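Local structure of polyketide synthase type I (Bacillus amyloliquefaciens, 5KKU) at residues 54-59 against 224-229; 85-90 against 114-119; 156-161 against 180-185; 175-180 against 197-202. The protein is the N-terminal dehydratase domain of a modular polyketide synthase in the difficidin assembly line and probably eliminates water from carrier-bound polyketide intermediates. All blocks are in the same frame, centred on the assembly; numbering follows the deposited sequence.

Interaction 1. Residues 54-59 against 224-229; sequences PIELRQ and IDRFCM
The guanidinium group of Arg226 meets Glu56 at its edge, with the Glu56 carboxylate carbon near its plane. Arg226 NH1 lies 2.7 Å from Glu56 OE1 in a salt bridge. The hydrogen bond in it is weak, bent to 120° at the hydrogen, and the carboxylate and guanidinium planes stand 53° apart. The other carboxylate oxygen, Glu56 OE2, sits at the edge of the Arg58 guanidinium. Arg58 holds it side-on with two nitrogens: NH2 at 2.8 Å from Glu56 OE2, and NE at 2.9 Å from the same oxygen. Glu56 is thus shared by two arginines. The bend of Arg226 at chi3 (95°) turns its head toward Glu56. Arg226 also bridges to Glu275 and Glu277 on the next strand.

Beneath this network the strands pair antiparallel. Leu57 N donates to Phe227 O at 2.9 Å, and Phe227 N returns a bond to Leu57 O. A further bond runs from Gln59 N to Asp225 O. Leu57 and Phe227 occupy the face away from the arginines and reach helix 37-49. Asp225 and Arg226 form a classic beta bulge against Glu277. The pair joins the N-terminal and C-terminal hotdog folds, with strand 107-116 flanking 55-58 and strand 272-283 flanking 226-229.

Interaction 2. Residues 85-90 against 114-119; sequences DSWKVE and LYLQED
Leu114 and Trp87 face each other as an antiparallel hydrogen-bonded pair, and they bury the most surface here. Leu114 N donates to Trp87 O at 2.8 Å. Trp87 N gives the return bond to Leu114 O at 3.0 Å. Both side chains lie on the same face of the sheet. The indole turns its benzene side along the neighbouring strand. The indole edge comes nearest at CE3, 3.5 Å from Leu114 O. CE3 is also 4.1 Å from Leu114 CD2, and CZ3 is 4.0 Å from Leu116 CG, which approaches at the ring edge, in plane. With CG of Trp87 beside the backbone N (chi1 -70°), the ring reaches across to both leucines. Val89 CG2 touches Leu114 from further along the strand, at 4.2 Å from Leu114 CB.

Tyr115 contributes its ring: Ser86 CB sits over the centre, 3.8 Å from the centroid and 11° off the normal, a CH-pi contact. Arg58 makes a cation-pi contact with the same ring.

The two strands belong to the N-terminal hotdog fold, far from the predicted active-site residues. Across this contact only two backbone bonds are polar links. The side chains add apolar and CH-pi contacts, so the chemistry implies a join made by sheet pairing and by dispersion between side chains, without a charge pair.

Interaction 3. Residues 156-161 against 180-185; sequences GEFMKN and SDLAEG
Phe158 lays one face of its ring against Ala183, whose CB stands 4.2 Å above the plane, offset toward the rim. Leu182 comes to the ring edge instead: its CD2 is 4.1 Å from Phe158 CD2, and the two side chains cross at about a right angle. Phe158 has CG anti to its own backbone N (chi1 -171°), which sends the ring toward the start of helix 181-184. Ala183 CB also touches the backbone at Phe158 O, 3.6 Å away.

Leu182 has a second neighbour in Glu157. The aliphatic part of that glutamate runs across the leucine, with Glu157 CG 3.8 Å from Leu182 CD2. Extended beyond CG, the Glu157 chain brings OE2 alongside Leu182 CB.

The polar link of the contact is made by Ser180, the N-cap of helix 181-184. Its OG accepts from Ala183 N at 3.3 Å, a long but fairly straight capping bond. The same oxygen donates to Glu157 O at 2.8 Å, coming from 56° out of the carbonyl plane. One hydroxyl therefore caps the helix and ties it to the loop between strands 153-155 and 162-168 of the C-terminal hotdog fold.

Phe158 is also packed by other aromatic residues. Its ring meets Tyr20, nearly parallel to it, and His193, with the planes about 35° apart. Its backbone N donates to Asp24. The side chain of Phe158 is about 8 Å from that of His25 and about 9 Å from that of Asp198, the predicted proton acceptor and proton donor of the dehydratase.

Interaction 4. Residues 175-180 against 197-202; sequences MELTLS and LDASTL
Strand 175-178 runs past helix 194-200 with the backbones well apart. The nearest CA atoms, Met175 with Ser200 and Leu177 with Ala199, are 8.0 Å apart in each pair. Side chains fill this gap, and the two segments meet by van der Waals contact alone. Around residues 198-202 the chain is held by its own bonds: Leu202 N donates to Ala199 O, and Thr201 OG1 donates to Asp198 O at 2.8 Å, in the carbonyl plane.

Met175 and Leu177 both point from the strand toward the helix. The methyl end of Met175 does its touching. CE lies 3.9 Å from Ala199 O and 4.0 Å from Leu202 C, against the backbone of residues 199-202. The bend at chi3 (-57°) puts CE there. Leu177 spreads its two branches over neighbouring residues: CD2 meets Ala199 CB at 4.1 Å, while CD1 lies 4.2 Å from Ser200 OG. That hydroxyl is bonded to Phe196 and Thr239, which satisfy it in a buried setting.

Asp198 is the predicted proton donor of the dehydratase. Its side chain does not touch the strand, and its OD2 is hydrogen-bonded to His155. The contact lies between the helix that carries Asp198 and the sheet, where strand 236-248 runs beside 172-178. An antiparallel sheet curled round a central helix is the hotdog fold, and this contact belongs to the C-terminal one.

Overall arrangement
Interactions 1 and 2 share the strand neighbours 55-62 and 107-116, and touch through backbone bonds and the contact of Arg58 with Tyr115. Interaction 1 joins the two hotdog folds and carries a charge network; interaction 2 lies within the N-terminal fold, farther from the chain centre, and relies on apolar and CH-pi contacts. Interactions 3 and 4 share Ser180 and meet near the predicted proton donor. Interaction 4 is the buried one, made by van der Waals contact of apolar strand side chains, whereas interaction 3 is partly buried and turns on a serine cap. Phe227 of interaction 1 packs on Leu197 of interaction 4, while interactions 2 and 3 stand about 31 Å apart between centres.

Interaction 1. Residues 54-59 against 224-229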
loop_
_atom_site.group_PDB
_atom_site.type_symbol
_atom_site.label_atom_id
_atom_site.label_comp_id
_atom_site.label_asym_id
_atom_site.label_seq_id
_atom_site.Cartn_x
_atom_site.Cartn_y
_atom_site.Cartn_z
ATOM N N PRO A 54 13.312 3.336 15.153
ATOM C CA PRO A 54 12.122 2.797 14.490
ATOM C C PRO A 54 10.926 3.726 14.570
ATOM O O PRO A 54 10.750 4.264 15.596
ATOM C CB PRO A 54 11.874 1.496 15.241
ATOM C CG PRO A 54 12.312 1.770 16.588
ATOM C CD PRO A 54 13.609 2.380 16.321
ATOM N N ILE A 55 10.162 3.895 13.496
ATOM C CA ILE A 55 9.014 4.792 13.532
ATOM C C ILE A 55 7.788 4.202 12.849
ATOM O O ILE A 55 7.892 3.271 12.052
ATOM C CB ILE A 55 9.343 6.149 12.881
ATOM C CG1 ILE A 55 9.590 5.976 11.382
ATOM C CG2 ILE A 55 10.550 6.785 13.555
ATOM C CD1 ILE A 55 8.323 5.833 10.567
ATOM N N GLU A 56 6.626 4.757 13.174
ATOM C CA GLU A 56 5.369 4.304 12.600
ATOM C C GLU A 56 4.616 5.477 11.985
ATOM O O GLU A 56 5.067 6.620 12.048
ATOM C CB GLU A 56 4.506 3.624 13.665
ATOM C CG GLU A 56 3.975 4.569 14.730
ATOM C CD GLU A 56 3.380 3.835 15.916
ATOM O OE1 GLU A 56 3.808 2.694 16.187
ATOM O OE2 GLU A 56 2.484 4.401 16.577
ATOM N N LEU A 57 3.465 5.185 11.391
ATOM C CA LEU A 57 2.660 6.185 10.776
ATOM C C LEU A 57 1.222 6.169 11.233
ATOM O O LEU A 57 0.667 5.150 11.461
ATOM C CB LEU A 57 2.755 6.091 9.269
ATOM C CG LEU A 57 4.107 5.900 8.660
ATOM C CD1 LEU A 57 4.015 5.460 7.239
ATOM C CD2 LEU A 57 4.963 7.132 8.754
ATOM N N ARG A 58 0.620 7.318 11.368
ATOM C CA ARG A 58 -0.752 7.416 11.773
ATOM C C ARG A 58 -1.528 8.417 10.934
ATOM O O ARG A 58 -0.967 9.284 10.375
ATOM C CB ARG A 58 -0.851 7.775 13.236
ATOM C CG ARG A 58 0.024 6.950 14.129
ATOM C CD ARG A 58 -0.292 7.243 15.565
ATOM N NE ARG A 58 0.597 6.571 16.476
ATOM C CZ ARG A 58 0.836 6.987 17.703
ATOM N NH1 ARG A 58 0.254 8.061 18.153
ATOM N NH2 ARG A 58 1.662 6.318 18.472
ATOM N N GLN A 59 -2.830 8.321 10.932
ATOM C CA GLN A 59 -3.702 9.210 10.202
ATOM C C GLN A 59 -3.237 9.472 8.794
ATOM O O GLN A 59 -3.205 10.559 8.344
ATOM C CB GLN A 59 -3.928 10.510 10.945
ATOM C CG GLN A 59 -4.316 10.357 12.393
ATOM C CD GLN A 59 -5.531 9.502 12.605
ATOM O OE1 GLN A 59 -6.590 9.815 12.135
ATOM N NE2 GLN A 59 -5.374 8.416 13.316
ATOM N N ILE A 224 -5.425 5.616 6.554
ATOM C CA ILE A 224 -4.968 4.483 7.338
ATOM C C ILE A 224 -4.784 5.017 8.725
ATOM O O ILE A 224 -4.113 5.969 8.868
ATOM C CB ILE A 224 -3.651 3.834 6.817
ATOM C CG1 ILE A 224 -3.869 3.029 5.554
ATOM C CG2 ILE A 224 -3.017 2.921 7.842
ATOM C CD1 ILE A 224 -2.612 2.531 4.898
ATOM N N ASP A 225 -5.394 4.445 9.722
ATOM C CA ASP A 225 -5.268 5.003 11.056
ATOM C C ASP A 225 -3.879 4.811 11.600
ATOM O O ASP A 225 -3.292 5.704 12.106
ATOM C CB ASP A 225 -6.307 4.469 12.011
ATOM C CG ASP A 225 -7.549 5.282 12.027
ATOM O OD1 ASP A 225 -7.713 6.183 11.205
ATOM O OD2 ASP A 225 -8.410 5.042 12.853
ATOM N N ARG A 226 -3.345 3.610 11.467
ATOM C CA ARG A 226 -1.998 3.319 11.855
ATOM C C ARG A 226 -1.360 2.241 11.022
ATOM O O ARG A 226 -1.981 1.253 10.744
ATOM C CB ARG A 226 -1.889 2.980 13.342
ATOM C CG ARG A 226 -0.480 2.665 13.768
ATOM C CD ARG A 226 -0.277 2.501 15.255
ATOM N NE ARG A 226 -0.370 1.106 15.606
ATOM C CZ ARG A 226 0.654 0.340 15.868
ATOM N NH1 ARG A 226 1.862 0.832 15.890
ATOM N NH2 ARG A 226 0.448 -0.900 16.139
ATOM N N PHE A 227 -0.122 2.447 10.628
ATOM C CA PHE A 227 0.694 1.434 10.020
ATOM C C PHE A 227 2.053 1.413 10.673
ATOM O O PHE A 227 2.625 2.425 10.909
ATOM C CB PHE A 227 0.833 1.631 8.516
ATOM C CG PHE A 227 1.435 0.479 7.815
ATOM C CD1 PHE A 227 2.767 0.372 7.702
ATOM C CD2 PHE A 227 0.642 -0.511 7.249
ATOM C CE1 PHE A 227 3.335 -0.702 7.074
ATOM C CE2 PHE A 227 1.209 -1.578 6.601
ATOM C CZ PHE A 227 2.561 -1.673 6.523
ATOM N N CYS A 228 2.567 0.255 10.977
ATOM C CA CYS A 228 3.800 0.160 11.694
ATOM C C CYS A 228 4.618 -1.040 11.250
ATOM O O CYS A 228 4.138 -2.123 11.312
ATOM C CB CYS A 228 3.495 0.104 13.184
ATOM S SG CYS A 228 4.883 0.017 14.280
ATOM N N MET A 229 5.785 -1.046 10.772
ATOM C CA MET A 229 6.800 -2.028 10.385
ATOM C C MET A 229 7.579 -2.504 11.599
ATOM O O MET A 229 8.178 -1.699 12.309
ATOM C CB MET A 229 7.768 -1.452 9.346
ATOM C CG MET A 229 7.144 -1.135 7.998
ATOM S SD MET A 229 6.425 -2.587 7.201
ATOM C CE MET A 229 7.893 -3.557 6.856
#

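Interaction 2. Residues 85-90 against 114-119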
loop_
_atom_site.group_PDB
_atom_site.type_symbol
_atom_site.label_atom_id
_atom_site.label_comp_id
_atom_site.label_asym_id
_atom_site.label_seq_id
_atom_site.Cartn_x
_atom_site.Cartn_y
_atom_site.Cartn_z
ATOM N N ASP A 85 5.062 16.050 19.604
ATOM C CA ASP A 85 5.599 14.756 19.945
ATOM C C ASP A 85 5.534 13.876 18.701
ATOM O O ASP A 85 5.187 12.724 18.763
ATOM C CB ASP A 85 4.786 14.102 21.055
ATOM C CG ASP A 85 4.889 14.817 22.382
ATOM O OD1 ASP A 85 5.984 15.060 22.877
ATOM O OD2 ASP A 85 3.853 15.106 22.961
ATOM N N SER A 86 5.887 14.436 17.570
ATOM C CA SER A 86 5.715 13.760 16.290
ATOM C C SER A 86 6.251 14.593 15.157
ATOM O O SER A 86 6.815 15.611 15.385
ATOM C CB SER A 86 4.238 13.502 16.057
ATOM O OG SER A 86 3.532 14.680 15.874
ATOM N N TRP A 87 6.030 14.149 13.939
ATOM C CA TRP A 87 6.279 14.965 12.771
ATOM C C TRP A 87 5.171 14.872 11.762
ATOM O O TRP A 87 4.701 13.823 11.494
ATOM C CB TRP A 87 7.575 14.543 12.117
ATOM C CG TRP A 87 8.692 14.899 12.911
ATOM C CD1 TRP A 87 9.345 16.036 12.877
ATOM C CD2 TRP A 87 9.289 14.112 13.910
ATOM N NE1 TRP A 87 10.324 16.035 13.776
ATOM C CE2 TRP A 87 10.300 14.854 14.453
ATOM C CE3 TRP A 87 9.021 12.866 14.430
ATOM C CZ2 TRP A 87 11.092 14.388 15.463
ATOM C CZ3 TRP A 87 9.779 12.406 15.408
ATOM C CH2 TRP A 87 10.821 13.156 15.933
ATOM N N LYS A 88 4.782 15.970 11.166
ATOM C CA LYS A 88 3.878 15.885 10.076
ATOM C C LYS A 88 4.628 15.660 8.794
ATOM O O LYS A 88 5.645 16.218 8.558
ATOM C CB LYS A 88 3.001 17.101 9.980
ATOM C CG LYS A 88 1.927 17.025 8.919
ATOM C CD LYS A 88 1.431 18.420 8.641
ATOM C CE LYS A 88 0.492 18.518 7.458
ATOM N NZ LYS A 88 -0.799 17.870 7.736
ATOM N N VAL A 89 4.104 14.783 7.966
ATOM C CA VAL A 89 4.705 14.505 6.701
ATOM C C VAL A 89 3.752 14.709 5.545
ATOM O O VAL A 89 2.654 14.251 5.548
ATOM C CB VAL A 89 5.289 13.102 6.649
ATOM C CG1 VAL A 89 5.864 12.810 5.289
ATOM C CG2 VAL A 89 6.342 12.935 7.698
ATOM N N GLU A 90 4.210 15.381 4.517
ATOM C CA GLU A 90 3.406 15.540 3.333
ATOM C C GLU A 90 4.194 15.278 2.084
ATOM O O GLU A 90 5.318 15.702 1.980
ATOM C CB GLU A 90 2.813 16.919 3.280
ATOM C CG GLU A 90 1.731 17.134 4.290
ATOM C CD GLU A 90 1.257 18.554 4.317
ATOM O OE1 GLU A 90 0.081 18.800 4.051
ATOM O OE2 GLU A 90 2.091 19.425 4.586
ATOM N N LEU A 114 4.041 11.155 11.650
ATOM C CA LEU A 114 5.077 10.200 11.958
ATOM C C LEU A 114 5.513 10.209 13.422
ATOM O O LEU A 114 5.971 11.171 13.911
ATOM C CB LEU A 114 6.244 10.428 11.045
ATOM C CG LEU A 114 7.363 9.427 10.993
ATOM C CD1 LEU A 114 7.981 9.601 9.645
ATOM C CD2 LEU A 114 8.418 9.576 12.072
ATOM N N TYR A 115 5.362 9.108 14.122
ATOM C CA TYR A 115 5.769 8.998 15.507
ATOM C C TYR A 115 6.928 8.065 15.702
ATOM O O TYR A 115 7.164 7.206 14.927
ATOM C CB TYR A 115 4.650 8.452 16.340
ATOM C CG TYR A 115 3.494 9.342 16.479
ATOM C CD1 TYR A 115 2.660 9.564 15.429
ATOM C CD2 TYR A 115 3.231 9.964 17.657
ATOM C CE1 TYR A 115 1.598 10.386 15.550
ATOM C CE2 TYR A 115 2.162 10.795 17.795
ATOM C CZ TYR A 115 1.353 10.998 16.731
ATOM O OH TYR A 115 0.297 11.820 16.838
ATOM N N LEU A 116 7.607 8.222 16.800
ATOM C CA LEU A 116 8.644 7.299 17.084
ATOM C C LEU A 116 7.966 6.043 17.626
ATOM O O LEU A 116 7.039 6.116 18.352
ATOM C CB LEU A 116 9.617 7.896 18.066
ATOM C CG LEU A 116 10.423 9.052 17.490
ATOM C CD1 LEU A 116 10.725 10.078 18.546
ATOM C CD2 LEU A 116 11.716 8.616 16.866
ATOM N N GLN A 117 8.440 4.891 17.222
ATOM C CA GLN A 117 7.881 3.637 17.696
ATOM C C GLN A 117 8.688 3.232 18.908
ATOM O O GLN A 117 9.888 3.305 18.924
ATOM C CB GLN A 117 7.912 2.631 16.586
ATOM C CG GLN A 117 7.551 1.239 16.964
ATOM C CD GLN A 117 8.314 0.238 16.133
ATOM O OE1 GLN A 117 8.566 0.432 14.926
ATOM N NE2 GLN A 117 8.736 -0.827 16.792
ATOM N N GLU A 118 7.988 2.795 19.926
ATOM C CA GLU A 118 8.484 2.525 21.270
ATOM C C GLU A 118 7.623 1.484 21.977
ATOM O O GLU A 118 7.953 1.031 23.073
ATOM C CB GLU A 118 8.532 3.814 22.093
ATOM C CG GLU A 118 7.211 4.563 22.151
ATOM C CD GLU A 118 6.874 5.044 23.549
ATOM O OE1 GLU A 118 7.331 6.144 23.926
ATOM O OE2 GLU A 118 6.154 4.323 24.271
ATOM N N ASP A 119 6.517 1.108 21.343
ATOM C CA ASP A 119 5.607 0.120 21.909
ATOM C C ASP A 119 5.635 -1.179 21.111
ATOM O O ASP A 119 5.788 -1.164 19.889
ATOM C CB ASP A 119 4.181 0.673 21.963
ATOM C CG ASP A 119 3.986 1.674 23.085
ATOM O OD1 ASP A 119 3.827 1.245 24.246
ATOM O OD2 ASP A 119 3.993 2.891 22.805
#

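Interaction 3. Residues 156-161 against 180-185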
loop_
_atom_site.group_PDB
_atom_site.type_symbol
_atom_site.label_atom_id
_atom_site.label_comp_id
_atom_site.label_asym_id
_atom_site.label_seq_id
_atom_site.Cartn_x
_atom_site.Cartn_y
_atom_site.Cartn_z
ATOM N N GLY A 156 1.505 -6.112 -13.462
ATOM C CA GLY A 156 2.601 -6.768 -14.124
ATOM C C GLY A 156 3.564 -7.559 -13.248
ATOM O O GLY A 156 3.386 -7.638 -12.089
ATOM N N GLU A 157 4.585 -8.127 -13.838
ATOM C CA GLU A 157 5.562 -8.951 -13.158
ATOM C C GLU A 157 6.048 -8.513 -11.789
ATOM O O GLU A 157 5.970 -9.286 -10.869
ATOM C CB GLU A 157 6.712 -9.293 -14.096
ATOM C CG GLU A 157 7.988 -9.797 -13.479
ATOM C CD GLU A 157 8.905 -10.531 -14.451
ATOM O OE1 GLU A 157 8.951 -10.224 -15.639
ATOM O OE2 GLU A 157 9.613 -11.440 -14.022
ATOM N N PHE A 158 6.531 -7.301 -11.688
ATOM C CA PHE A 158 7.019 -6.805 -10.471
ATOM C C PHE A 158 5.908 -6.568 -9.477
ATOM O O PHE A 158 6.097 -6.671 -8.325
ATOM C CB PHE A 158 7.658 -5.477 -10.801
ATOM C CG PHE A 158 8.424 -4.862 -9.714
ATOM C CD1 PHE A 158 7.813 -4.169 -8.745
ATOM C CD2 PHE A 158 9.787 -4.936 -9.711
ATOM C CE1 PHE A 158 8.540 -3.589 -7.760
ATOM C CE2 PHE A 158 10.523 -4.355 -8.738
ATOM C CZ PHE A 158 9.897 -3.671 -7.760
ATOM N N MET A 159 4.733 -6.177 -9.842
ATOM C CA MET A 159 3.767 -5.947 -8.789
ATOM C C MET A 159 2.835 -7.086 -8.490
ATOM O O MET A 159 2.162 -7.075 -7.506
ATOM C CB MET A 159 2.955 -4.727 -9.107
ATOM C CG MET A 159 3.760 -3.477 -9.055
ATOM S SD MET A 159 4.380 -3.055 -7.448
ATOM C CE MET A 159 2.909 -2.621 -6.622
ATOM N N LYS A 160 2.802 -8.077 -9.336
ATOM C CA LYS A 160 1.832 -9.138 -9.072
ATOM C C LYS A 160 2.414 -10.238 -8.195
ATOM O O LYS A 160 3.354 -10.841 -8.531
ATOM C CB LYS A 160 1.269 -9.658 -10.372
ATOM C CG LYS A 160 0.519 -10.961 -10.357
ATOM C CD LYS A 160 -0.094 -11.183 -11.715
ATOM C CE LYS A 160 -0.898 -12.454 -11.825
ATOM N NZ LYS A 160 -2.285 -12.223 -11.440
ATOM N N ASN A 161 1.871 -10.415 -7.004
ATOM C CA ASN A 161 2.318 -11.435 -6.076
ATOM C C ASN A 161 1.818 -12.850 -6.426
ATOM O O ASN A 161 0.742 -13.009 -6.929
ATOM C CB ASN A 161 1.831 -11.162 -4.675
ATOM C CG ASN A 161 2.453 -9.953 -4.004
ATOM O OD1 ASN A 161 2.783 -8.987 -4.595
ATOM N ND2 ASN A 161 2.527 -10.019 -2.745
ATOM N N SER A 180 7.649 -12.064 -7.487
ATOM C CA SER A 180 8.295 -12.586 -8.654
ATOM C C SER A 180 9.804 -12.460 -8.497
ATOM O O SER A 180 10.244 -11.677 -7.743
ATOM C CB SER A 180 7.854 -11.802 -9.880
ATOM O OG SER A 180 8.314 -10.482 -9.856
ATOM N N ASP A 181 10.560 -13.249 -9.223
ATOM C CA ASP A 181 11.986 -13.209 -9.089
ATOM C C ASP A 181 12.541 -11.803 -9.321
ATOM O O ASP A 181 13.326 -11.341 -8.556
ATOM C CB ASP A 181 12.667 -14.223 -9.972
ATOM C CG ASP A 181 12.470 -15.659 -9.506
ATOM O OD1 ASP A 181 12.531 -15.982 -8.321
ATOM O OD2 ASP A 181 12.277 -16.493 -10.365
ATOM N N LEU A 182 12.110 -11.127 -10.378
ATOM C CA LEU A 182 12.433 -9.732 -10.595
ATOM C C LEU A 182 12.171 -8.834 -9.382
ATOM O O LEU A 182 13.032 -8.113 -8.948
ATOM C CB LEU A 182 11.678 -9.195 -11.788
ATOM C CG LEU A 182 11.797 -7.719 -12.018
ATOM C CD1 LEU A 182 13.158 -7.437 -12.594
ATOM C CD2 LEU A 182 10.732 -7.254 -12.969
ATOM N N ALA A 183 10.976 -8.919 -8.822
ATOM C CA ALA A 183 10.619 -8.194 -7.633
ATOM C C ALA A 183 11.419 -8.589 -6.437
ATOM O O ALA A 183 11.725 -7.780 -5.621
ATOM C CB ALA A 183 9.162 -8.348 -7.341
ATOM N N GLU A 184 11.807 -9.840 -6.386
ATOM C CA GLU A 184 12.507 -10.374 -5.255
ATOM C C GLU A 184 13.885 -9.790 -5.113
ATOM O O GLU A 184 14.360 -9.626 -4.030
ATOM C CB GLU A 184 12.534 -11.890 -5.323
ATOM C CG GLU A 184 13.532 -12.535 -4.425
ATOM C CD GLU A 184 13.364 -12.143 -2.988
ATOM O OE1 GLU A 184 12.237 -11.963 -2.557
ATOM O OE2 GLU A 184 14.379 -11.976 -2.321
ATOM N N GLY A 185 14.511 -9.439 -6.221
ATOM C CA GLY A 185 15.832 -8.883 -6.203
ATOM C C GLY A 185 15.921 -7.519 -5.542
ATOM O O GLY A 185 16.969 -7.095 -5.225
#

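Interaction 4. Residues 175-180 against 197-202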
loop_
_atom_site.group_PDB
_atom_site.type_symbol
_atom_site.label_atom_id
_atom_site.label_comp_id
_atom_site.label_asym_id
_atom_site.label_seq_id
_atom_site.Cartn_x
_atom_site.Cartn_y
_atom_site.Cartn_z
ATOM N N MET A 175 -3.288 -14.561 3.537
ATOM C CA MET A 175 -2.766 -14.478 2.178
ATOM C C MET A 175 -1.270 -14.766 2.083
ATOM O O MET A 175 -0.443 -13.976 2.540
ATOM C CB MET A 175 -3.071 -13.105 1.575
ATOM C CG MET A 175 -4.527 -12.905 1.188
ATOM S SD MET A 175 -4.823 -11.321 0.378
ATOM C CE MET A 175 -4.208 -10.187 1.620
ATOM N N GLU A 176 -0.933 -15.901 1.479
ATOM C CA GLU A 176 0.433 -16.288 1.299
ATOM C C GLU A 176 0.937 -15.585 0.081
ATOM O O GLU A 176 0.479 -15.814 -0.986
ATOM C CB GLU A 176 0.549 -17.797 1.170
ATOM C CG GLU A 176 1.974 -18.282 1.224
ATOM C CD GLU A 176 2.084 -19.759 1.063
ATOM O OE1 GLU A 176 1.434 -20.290 0.193
ATOM O OE2 GLU A 176 2.819 -20.395 1.797
ATOM N N LEU A 177 1.866 -14.681 0.261
ATOM C CA LEU A 177 2.350 -13.881 -0.818
ATOM C C LEU A 177 3.835 -14.014 -1.050
ATOM O O LEU A 177 4.604 -13.971 -0.136
ATOM C CB LEU A 177 1.986 -12.437 -0.539
ATOM C CG LEU A 177 0.502 -12.173 -0.400
ATOM C CD1 LEU A 177 0.203 -10.940 0.382
ATOM C CD2 LEU A 177 -0.060 -12.048 -1.770
ATOM N N THR A 178 4.235 -14.144 -2.302
ATOM C CA THR A 178 5.623 -14.176 -2.702
ATOM C C THR A 178 5.867 -13.304 -3.919
ATOM O O THR A 178 5.086 -13.244 -4.806
ATOM C CB THR A 178 6.124 -15.584 -2.980
ATOM O OG1 THR A 178 5.988 -16.366 -1.812
ATOM C CG2 THR A 178 7.522 -15.583 -3.282
ATOM N N LEU A 179 6.998 -12.648 -3.973
ATOM C CA LEU A 179 7.330 -11.845 -5.101
ATOM C C LEU A 179 7.736 -12.650 -6.319
ATOM O O LEU A 179 8.091 -13.780 -6.208
ATOM C CB LEU A 179 8.424 -10.881 -4.752
ATOM C CG LEU A 179 8.306 -10.149 -3.436
ATOM C CD1 LEU A 179 9.632 -9.484 -3.197
ATOM C CD2 LEU A 179 7.218 -9.130 -3.472
ATOM N N SER A 180 7.649 -12.064 -7.487
ATOM C CA SER A 180 8.295 -12.586 -8.654
ATOM C C SER A 180 9.804 -12.460 -8.497
ATOM O O SER A 180 10.244 -11.677 -7.743
ATOM C CB SER A 180 7.854 -11.802 -9.880
ATOM O OG SER A 180 8.314 -10.482 -9.856
ATOM N N LEU A 197 3.137 -4.463 -0.069
ATOM C CA LEU A 197 2.215 -3.518 0.489
ATOM C C LEU A 197 0.922 -3.447 -0.325
ATOM O O LEU A 197 -0.137 -3.531 0.211
ATOM C CB LEU A 197 2.874 -2.149 0.642
ATOM C CG LEU A 197 3.998 -1.933 1.650
ATOM C CD1 LEU A 197 4.321 -0.480 1.790
ATOM C CD2 LEU A 197 3.642 -2.488 2.999
ATOM N N ASP A 198 1.021 -3.276 -1.632
ATOM C CA ASP A 198 -0.104 -3.264 -2.544
ATOM C C ASP A 198 -0.985 -4.493 -2.428
ATOM O O ASP A 198 -2.127 -4.380 -2.218
ATOM C CB ASP A 198 0.409 -3.094 -3.952
ATOM C CG ASP A 198 -0.667 -2.950 -4.967
ATOM O OD1 ASP A 198 -1.394 -1.978 -4.977
ATOM O OD2 ASP A 198 -0.790 -3.811 -5.783
ATOM N N ALA A 199 -0.409 -5.668 -2.568
ATOM C CA ALA A 199 -1.151 -6.903 -2.440
ATOM C C ALA A 199 -1.819 -7.071 -1.095
ATOM O O ALA A 199 -2.855 -7.659 -1.029
ATOM C CB ALA A 199 -0.297 -8.103 -2.733
ATOM N N SER A 200 -1.210 -6.557 -0.060
ATOM C CA SER A 200 -1.769 -6.635 1.260
ATOM C C SER A 200 -3.013 -5.802 1.469
ATOM O O SER A 200 -3.795 -6.117 2.283
ATOM C CB SER A 200 -0.738 -6.301 2.304
ATOM O OG SER A 200 0.276 -7.215 2.283
ATOM N N THR A 201 -3.150 -4.730 0.707
ATOM C CA THR A 201 -4.359 -3.945 0.731
ATOM C C THR A 201 -5.559 -4.679 0.202
ATOM O O THR A 201 -6.629 -4.198 0.307
ATOM C CB THR A 201 -4.292 -2.606 0.008
ATOM O OG1 THR A 201 -4.342 -2.791 -1.390
ATOM C CG2 THR A 201 -3.134 -1.865 0.376
ATOM N N LEU A 202 -5.344 -5.863 -0.319
ATOM C CA LEU A 202 -6.372 -6.711 -0.812
ATOM C C LEU A 202 -6.912 -7.615 0.252
ATOM O O LEU A 202 -7.713 -8.424 -0.023
ATOM C CB LEU A 202 -5.844 -7.537 -1.960
ATOM C CG LEU A 202 -5.533 -6.781 -3.234
ATOM C CD1 LEU A 202 -4.945 -7.654 -4.297
ATOM C CD2 LEU A 202 -6.777 -6.143 -3.775
#